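Local atomic coordinates of hypothetical protein Atu0492 (PDB entry 2GMY), a protein that is of unknown function but, as a putative AhpD-like member of the carboxymuconolactone decarboxylase family, may take part in antioxidant defence. Residues A17-A20 with L21-Y24; D62-S65 with E66-N70; A113-S116 with D117-V121. All blocks are in the same frame, centred on the assembly; numbering follows the deposited sequence.

Contact 1 (A17-A20 with L21-Y24); sequences AVMA and LENY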
loop_
_atom_site.group_PDB
_atom_site.type_symbol
_atom_site.label_atom_id
_atom_site.label_comp_id
_atom_site.label_asym_id
_atom_site.label_seq_id
_atom_site.Cartn_x
_atom_site.Cartn_y
_atom_site.Cartn_z
ATOM N N ALA A 17 -28.339 15.495 -12.146
ATOM C CA ALA A 17 -28.059 15.731 -10.730
ATOM C C ALA A 17 -26.580 16.020 -10.518
ATOM O O ALA A 17 -26.234 16.929 -9.790
ATOM C CB ALA A 17 -28.499 14.562 -9.878
ATOM N N VAL A 18 -25.707 15.253 -11.177
ATOM C CA VAL A 18 -24.274 15.524 -11.072
ATOM C C VAL A 18 -23.936 16.852 -11.738
ATOM O O VAL A 18 -23.128 17.614 -11.210
ATOM C CB VAL A 18 -23.401 14.368 -11.624
ATOM C CG1 VAL A 18 -21.927 14.689 -11.454
ATOM C CG2 VAL A 18 -23.710 13.068 -10.908
ATOM N N MET A 19 -24.589 17.147 -12.865
ATOM C CA MET A 19 -24.394 18.436 -13.548
ATOM C C MET A 19 -24.814 19.640 -12.699
ATOM O O MET A 19 -24.195 20.713 -12.796
ATOM C CB MET A 19 -25.096 18.463 -14.913
ATOM C CG MET A 19 -24.380 17.674 -16.001
ATOM S SD MET A 19 -22.638 18.132 -16.400
ATOM C CE MET A 19 -22.601 19.911 -16.312
ATOM N N ALA A 20 -25.836 19.461 -11.858
ATOM C CA ALA A 20 -26.259 20.528 -10.942
ATOM C C ALA A 20 -25.177 20.813 -9.899
ATOM O O ALA A 20 -24.899 21.974 -9.567
ATOM C CB ALA A 20 -27.591 20.194 -10.285
ATOM N N LEU A 21 -24.549 19.753 -9.391
ATOM C CA LEU A 21 -23.463 19.946 -8.425
ATOM C C LEU A 21 -22.279 20.644 -9.086
ATOM O O LEU A 21 -21.677 21.559 -8.502
ATOM C CB LEU A 21 -23.029 18.617 -7.801
ATOM C CG LEU A 21 -21.883 18.703 -6.783
ATOM C CD1 LEU A 21 -22.172 19.688 -5.652
ATOM C CD2 LEU A 21 -21.579 17.309 -6.228
ATOM N N GLU A 22 -21.957 20.217 -10.306
ATOM C CA GLU A 22 -20.906 20.855 -11.098
ATOM C C GLU A 22 -21.182 22.352 -11.304
ATOM O O GLU A 22 -20.293 23.191 -11.152
ATOM C CB GLU A 22 -20.784 20.142 -12.444
ATOM C CG GLU A 22 -19.678 20.667 -13.355
ATOM C CD GLU A 22 -18.290 20.528 -12.742
ATOM O OE1 GLU A 22 -18.040 19.534 -12.035
ATOM O OE2 GLU A 22 -17.462 21.433 -12.968
ATOM N N ASN A 23 -22.434 22.682 -11.626
ATOM C CA ASN A 23 -22.837 24.073 -11.783
ATOM C C ASN A 23 -22.643 24.876 -10.492
ATOM O O ASN A 23 -22.215 26.031 -10.540
ATOM C CB ASN A 23 -24.293 24.113 -12.261
ATOM C CG ASN A 23 -24.763 25.512 -12.612
ATOM O OD1 ASN A 23 -23.997 26.357 -13.096
ATOM N ND2 ASN A 23 -26.042 25.769 -12.360
ATOM N N TYR A 24 -22.940 24.273 -9.338
ATOM C CA TYR A 24 -22.638 24.954 -8.086
ATOM C C TYR A 24 -21.143 25.271 -7.989
ATOM O O TYR A 24 -20.764 26.405 -7.700
ATOM C CB TYR A 24 -23.079 24.199 -6.830
ATOM C CG TYR A 24 -22.429 24.854 -5.647
ATOM C CD1 TYR A 24 -22.860 26.103 -5.209
ATOM C CD2 TYR A 24 -21.305 24.282 -5.033
ATOM C CE1 TYR A 24 -22.227 26.756 -4.170
ATOM C CE2 TYR A 24 -20.660 24.931 -3.981
ATOM C CZ TYR A 24 -21.128 26.165 -3.562
ATOM O OH TYR A 24 -20.507 26.816 -2.524
#

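Contact 2 (D62-S65 with E66-N70); sequences DGLS and EQWIN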
loop_
_atom_site.group_PDB
_atom_site.type_symbol
_atom_site.label_atom_id
_atom_site.label_comp_id
_atom_site.label_asym_id
_atom_site.label_seq_id
_atom_site.Cartn_x
_atom_site.Cartn_y
_atom_site.Cartn_z
ATOM N N ASP A 62 -7.540 29.080 -19.787
ATOM C CA ASP A 62 -7.513 30.189 -18.829
ATOM C C ASP A 62 -6.116 30.762 -18.604
ATOM O O ASP A 62 -5.908 31.556 -17.684
ATOM C CB ASP A 62 -8.200 29.800 -17.510
ATOM C CG ASP A 62 -9.713 29.934 -17.582
ATOM O OD1 ASP A 62 -10.228 30.521 -18.567
ATOM O OD2 ASP A 62 -10.406 29.469 -16.654
ATOM N N GLY A 63 -5.169 30.356 -19.453
ATOM C CA GLY A 63 -3.842 30.963 -19.510
ATOM C C GLY A 63 -2.784 30.408 -18.567
ATOM O O GLY A 63 -1.700 30.983 -18.456
ATOM N N LEU A 64 -3.089 29.300 -17.886
ATOM C CA LEU A 64 -2.106 28.638 -17.024
ATOM C C LEU A 64 -0.977 28.061 -17.874
ATOM O O LEU A 64 -1.207 27.613 -19.008
ATOM C CB LEU A 64 -2.790 27.574 -16.143
ATOM C CG LEU A 64 -3.690 28.266 -15.100
ATOM C CD1 LEU A 64 -4.895 27.455 -14.653
ATOM C CD2 LEU A 64 -2.880 28.776 -13.887
ATOM N N SER A 65 0.248 28.093 -17.350
ATOM C CA SER A 65 1.409 27.685 -18.153
ATOM C C SER A 65 1.460 26.174 -18.407
ATOM O O SER A 65 0.884 25.379 -17.657
ATOM C CB SER A 65 2.701 28.146 -17.487
ATOM O OG SER A 65 2.996 27.355 -16.346
ATOM N N GLU A 66 2.181 25.768 -19.445
ATOM C CA GLU A 66 2.350 24.326 -19.689
ATOM C C GLU A 66 3.098 23.657 -18.531
ATOM O O GLU A 66 2.862 22.484 -18.237
ATOM C CB GLU A 66 3.012 24.033 -21.041
ATOM C CG GLU A 66 2.219 24.559 -22.253
ATOM C CD GLU A 66 0.795 24.012 -22.328
ATOM O OE1 GLU A 66 0.596 22.803 -22.079
ATOM O OE2 GLU A 66 -0.129 24.785 -22.652
ATOM N N GLN A 67 3.982 24.402 -17.870
ATOM C CA GLN A 67 4.714 23.876 -16.725
ATOM C C GLN A 67 3.752 23.619 -15.563
ATOM O O GLN A 67 3.775 22.559 -14.944
ATOM C CB GLN A 67 5.772 24.879 -16.308
ATOM C CG GLN A 67 6.984 24.272 -15.700
ATOM C CD GLN A 67 8.115 25.269 -15.555
ATOM O OE1 GLN A 67 7.894 26.451 -15.249
ATOM N NE2 GLN A 67 9.331 24.800 -15.764
ATOM N N TRP A 68 2.904 24.598 -15.279
ATOM C CA TRP A 68 1.894 24.466 -14.226
ATOM C C TRP A 68 1.031 23.228 -14.465
ATOM O O TRP A 68 0.701 22.486 -13.532
ATOM C CB TRP A 68 1.021 25.714 -14.228
ATOM C CG TRP A 68 0.047 25.884 -13.095
ATOM C CD1 TRP A 68 0.237 26.619 -11.962
ATOM C CD2 TRP A 68 -1.294 25.379 -13.026
ATOM N NE1 TRP A 68 -0.897 26.591 -11.182
ATOM C CE2 TRP A 68 -1.852 25.840 -11.812
ATOM C CE3 TRP A 68 -2.079 24.580 -13.874
ATOM C CZ2 TRP A 68 -3.156 25.536 -11.422
ATOM C CZ3 TRP A 68 -3.388 24.269 -13.482
ATOM C CH2 TRP A 68 -3.909 24.747 -12.263
ATOM N N ILE A 69 0.650 23.027 -15.723
ATOM C CA ILE A 69 -0.181 21.882 -16.139
ATOM C C ILE A 69 0.587 20.552 -16.051
ATOM O O ILE A 69 0.127 19.592 -15.411
ATOM C CB ILE A 69 -0.697 22.107 -17.577
ATOM C CG1 ILE A 69 -1.676 23.289 -17.609
ATOM C CG2 ILE A 69 -1.334 20.839 -18.147
ATOM C CD1 ILE A 69 -2.065 23.702 -19.053
ATOM N N ASN A 70 1.762 20.497 -16.670
ATOM C CA ASN A 70 2.523 19.245 -16.734
ATOM C C ASN A 70 3.146 18.766 -15.441
ATOM O O ASN A 70 3.363 17.563 -15.268
ATOM C CB ASN A 70 3.590 19.330 -17.803
ATOM C CG ASN A 70 3.006 19.171 -19.172
ATOM O OD1 ASN A 70 2.923 20.134 -19.936
ATOM N ND2 ASN A 70 2.556 17.962 -19.483
HETATM O O HOH W 1 5.406 28.204 -15.173
#

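Contact 3 (A113-S116 with D117-V121); sequences AHFS and DEEIV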
loop_
_atom_site.group_PDB
_atom_site.type_symbol
_atom_site.label_atom_id
_atom_site.label_comp_id
_atom_site.label_asym_id
_atom_site.label_seq_id
_atom_site.Cartn_x
_atom_site.Cartn_y
_atom_site.Cartn_z
ATOM N N ALA A 113 -4.117 28.063 6.785
ATOM C CA ALA A 113 -3.230 29.217 6.711
ATOM C C ALA A 113 -3.632 30.167 5.569
ATOM O O ALA A 113 -3.535 31.392 5.696
ATOM C CB ALA A 113 -1.795 28.760 6.570
ATOM N N HIS A 114 -4.169 29.601 4.488
ATOM C CA HIS A 114 -4.361 30.333 3.226
ATOM C C HIS A 114 -5.803 30.558 2.809
ATOM O O HIS A 114 -6.055 31.277 1.845
ATOM C CB HIS A 114 -3.654 29.589 2.099
ATOM C CG HIS A 114 -2.172 29.573 2.246
ATOM N ND1 HIS A 114 -1.376 30.604 1.802
ATOM C CD2 HIS A 114 -1.341 28.667 2.815
ATOM C CE1 HIS A 114 -0.115 30.329 2.082
ATOM N NE2 HIS A 114 -0.065 29.161 2.695
ATOM N N PHE A 115 -6.742 29.900 3.492
ATOM C CA PHE A 115 -8.144 29.952 3.090
ATOM C C PHE A 115 -9.059 30.118 4.289
ATOM O O PHE A 115 -8.808 29.558 5.357
ATOM C CB PHE A 115 -8.531 28.664 2.331
ATOM C CG PHE A 115 -7.828 28.507 1.006
ATOM C CD1 PHE A 115 -8.279 29.186 -0.121
ATOM C CD2 PHE A 115 -6.691 27.702 0.901
ATOM C CE1 PHE A 115 -7.630 29.039 -1.341
ATOM C CE2 PHE A 115 -6.031 27.553 -0.322
ATOM C CZ PHE A 115 -6.496 28.220 -1.434
ATOM N N SER A 116 -10.138 30.875 4.094
ATOM C CA SER A 116 -11.194 30.981 5.102
ATOM C C SER A 116 -11.992 29.681 5.224
ATOM O O SER A 116 -11.937 28.818 4.335
ATOM C CB SER A 116 -12.160 32.106 4.727
ATOM O OG SER A 116 -12.961 31.728 3.612
ATOM N N ASP A 117 -12.762 29.543 6.305
ATOM C CA ASP A 117 -13.609 28.360 6.459
ATOM C C ASP A 117 -14.596 28.249 5.296
ATOM O O ASP A 117 -14.848 27.153 4.802
ATOM C CB ASP A 117 -14.384 28.376 7.784
ATOM C CG ASP A 117 -13.559 27.884 8.967
ATOM O OD1 ASP A 117 -12.361 27.569 8.796
ATOM O OD2 ASP A 117 -14.136 27.795 10.080
ATOM N N GLU A 118 -15.162 29.378 4.856
ATOM C CA GLU A 118 -16.114 29.336 3.747
ATOM C C GLU A 118 -15.437 28.782 2.490
ATOM O O GLU A 118 -15.968 27.885 1.838
ATOM C CB GLU A 118 -16.741 30.709 3.476
ATOM C CG GLU A 118 -17.778 30.658 2.353
ATOM C CD GLU A 118 -18.261 32.031 1.899
ATOM O OE1 GLU A 118 -17.594 33.047 2.202
ATOM O OE2 GLU A 118 -19.306 32.083 1.217
ATOM N N GLU A 119 -14.259 29.312 2.178
ATOM C CA GLU A 119 -13.472 28.864 1.022
ATOM C C GLU A 119 -13.136 27.381 1.144
ATOM O O GLU A 119 -13.214 26.629 0.163
ATOM C CB GLU A 119 -12.185 29.689 0.924
ATOM C CG GLU A 119 -12.441 31.095 0.422
ATOM C CD GLU A 119 -11.242 32.035 0.552
ATOM O OE1 GLU A 119 -10.318 31.788 1.364
ATOM O OE2 GLU A 119 -11.246 33.062 -0.169
ATOM N N ILE A 120 -12.775 26.951 2.348
ATOM C CA ILE A 120 -12.439 25.529 2.553
ATOM C C ILE A 120 -13.631 24.620 2.262
ATOM O O ILE A 120 -13.466 23.549 1.666
ATOM C CB ILE A 120 -11.845 25.275 3.964
ATOM C CG1 ILE A 120 -10.469 25.945 4.064
ATOM C CG2 ILE A 120 -11.758 23.772 4.264
ATOM C CD1 ILE A 120 -9.848 25.943 5.467
ATOM N N VAL A 121 -14.834 25.036 2.662
ATOM C CA VAL A 121 -16.021 24.245 2.351
ATOM C C VAL A 121 -16.218 24.159 0.845
ATOM O O VAL A 121 -16.467 23.071 0.306
ATOM C CB VAL A 121 -17.282 24.782 3.068
ATOM C CG1 VAL A 121 -18.505 23.932 2.704
ATOM C CG2 VAL A 121 -17.060 24.759 4.568
HETATM O O HOH W 2 -8.009 33.142 0.768
HETATM O O HOH W 3 -14.461 33.602 2.551
#

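Contact 1 (A17-A20 with L21-Y24)
M19 lies alongside the start of the E22 side chain, its terminal methyl CE 4.2 Å from E22 CG, one turn further along the same helix. Three consecutive bends in the methionine chain, beginning at chi1 (-76°), bring CE back to within loose van der Waals range of that methylene. The polar end of E22 turns elsewhere: its carboxylate forms a salt bridge with K39 and accepts a hydrogen bond from W133 NE1, so two side chains from other helices fix it. The frame beneath is a ladder of i to i+4 backbone bonds. E22 N reaches V18 O at 3.0 Å; N23 N reaches M19 O at 2.9 Å; Y24 N reaches A20 O at 3.0 Å. At the start of the ladder, L21 N to A17 O is weak at 3.3 Å. L21 sets its CB 3.6 Å from V18 O, and CG, anti to the backbone N (chi1 179°), sends the two methyls away from the preceding turn; the side chain packs on V125 of helix 117-139. V18 and M19 both pack on W133, while L21 and Y24 also pack on A17 and A14 of a second subunit. The arrangement is that of a regular alpha-helix with one apolar flank, here in helix 12-26 of an all-helical AhpD-like fold, packed against helix 117-139 and against a neighbouring subunit.

Contact 2 (D62-S65 with E66-N70)
L64 lays its side chain over one face of the W68 indole, where CB and the two methyls each meet a different part of the ring system. CB stands 3.8 Å from W68 CE3. Beyond it, CG is anti to the carbonyl carbon (chi1 -69°), and the two methyls divide the face between them: CD1 lies 3.7 Å from W68 CZ3, over the benzene half, while CD2 makes a CH-pi contact 3.8 Å from the centroid of the five-membered ring, only 14° off its normal. The indole is steadied from outside as well, by a hydrogen bond from W68 NE1 to E85 and an edge-to-face stack with Y81.

S65 is the N-cap of helix 66-70. Its OG accepts from W68 N at 3.0 Å, the N-H...O angle of 165° being close to linear, and its carbonyl takes the next amide, I69 N, at 3.1 Å. A water joins S65 OG to Q67 OE1, and Q67 NE2 binds D53 of a third subunit. Just upstream, G63, with positive phi, is the C-prime residue of a Schellman motif closing helix 49-61. E66, in the first turn, pairs with R60. Chemically, the serine hydroxyl caps W68 N and its carbonyl begins the i to i+4 bonding with I69 N, while the leucine packs over one indole face: a polar cap beside an apolar CH-pi contact.

Contact 3 (A113-S116 with D117-V121)
With chi1 at 72°, S116 places OG between its own backbone N and carbonyl carbon, facing the first turn of helix 117-139, whereas E119 turns CG anti to its carbonyl carbon (chi1 -74°) and extends its chain back to the serine. Two reciprocal bonds result. E119 N donates to S116 OG at 3.1 Å with a nearly straight N-H...O angle of 169°, and S116 N donates to E119 OE1 at 2.9 Å, meeting the carboxylate on its anti side and somewhat out of its plane. The same OE1 accepts from a water that also donates to H114 O, linking the glutamate to the backbone of H114. A second water bridges S116 OG and E118 OE1.

F115 presents its ring edge to this carboxylate, CD1 being 3.6 Å from E119 OE1, with the two planes steeply inclined to each other. On the apolar side, F115 CB packs against I120 CG1 at 3.8 Å, consistent with a hydrophobic staple, and I120 N bonds to S116 O at 2.9 Å. F115 also stacks edge-to-face with F34, while I120 reaches L111 and R112 of helix 105-114 and F140 of a second subunit. Mutual bonding between N-cap S116 and E119, three residues on, is the defining geometry of a capping box; here it opens helix 117-139 after the short connection from helix 105-114.

In the fold
Along the chain the contacts come in series: contact 1 within helix 12-26, contact 2 at the turn from helix 49-61 into helix 66-70, and contact 3 where helix 105-114 gives way to helix 117-139. Their centres are about 26 Å (1 and 2), 21 Å (1 and 3) and 24 Å (2 and 3) apart, and none touches another; contacts 1 and 3 come closest, about 6 Å between nearest atoms. Helix 117-139 connects these two, since it starts in contact 3 and further on packs against contact 1. Both also face the second subunit, whereas contact 2 meets a third, so contacts 1 and 3 border one interface of the six-chain assembly and contact 2 another.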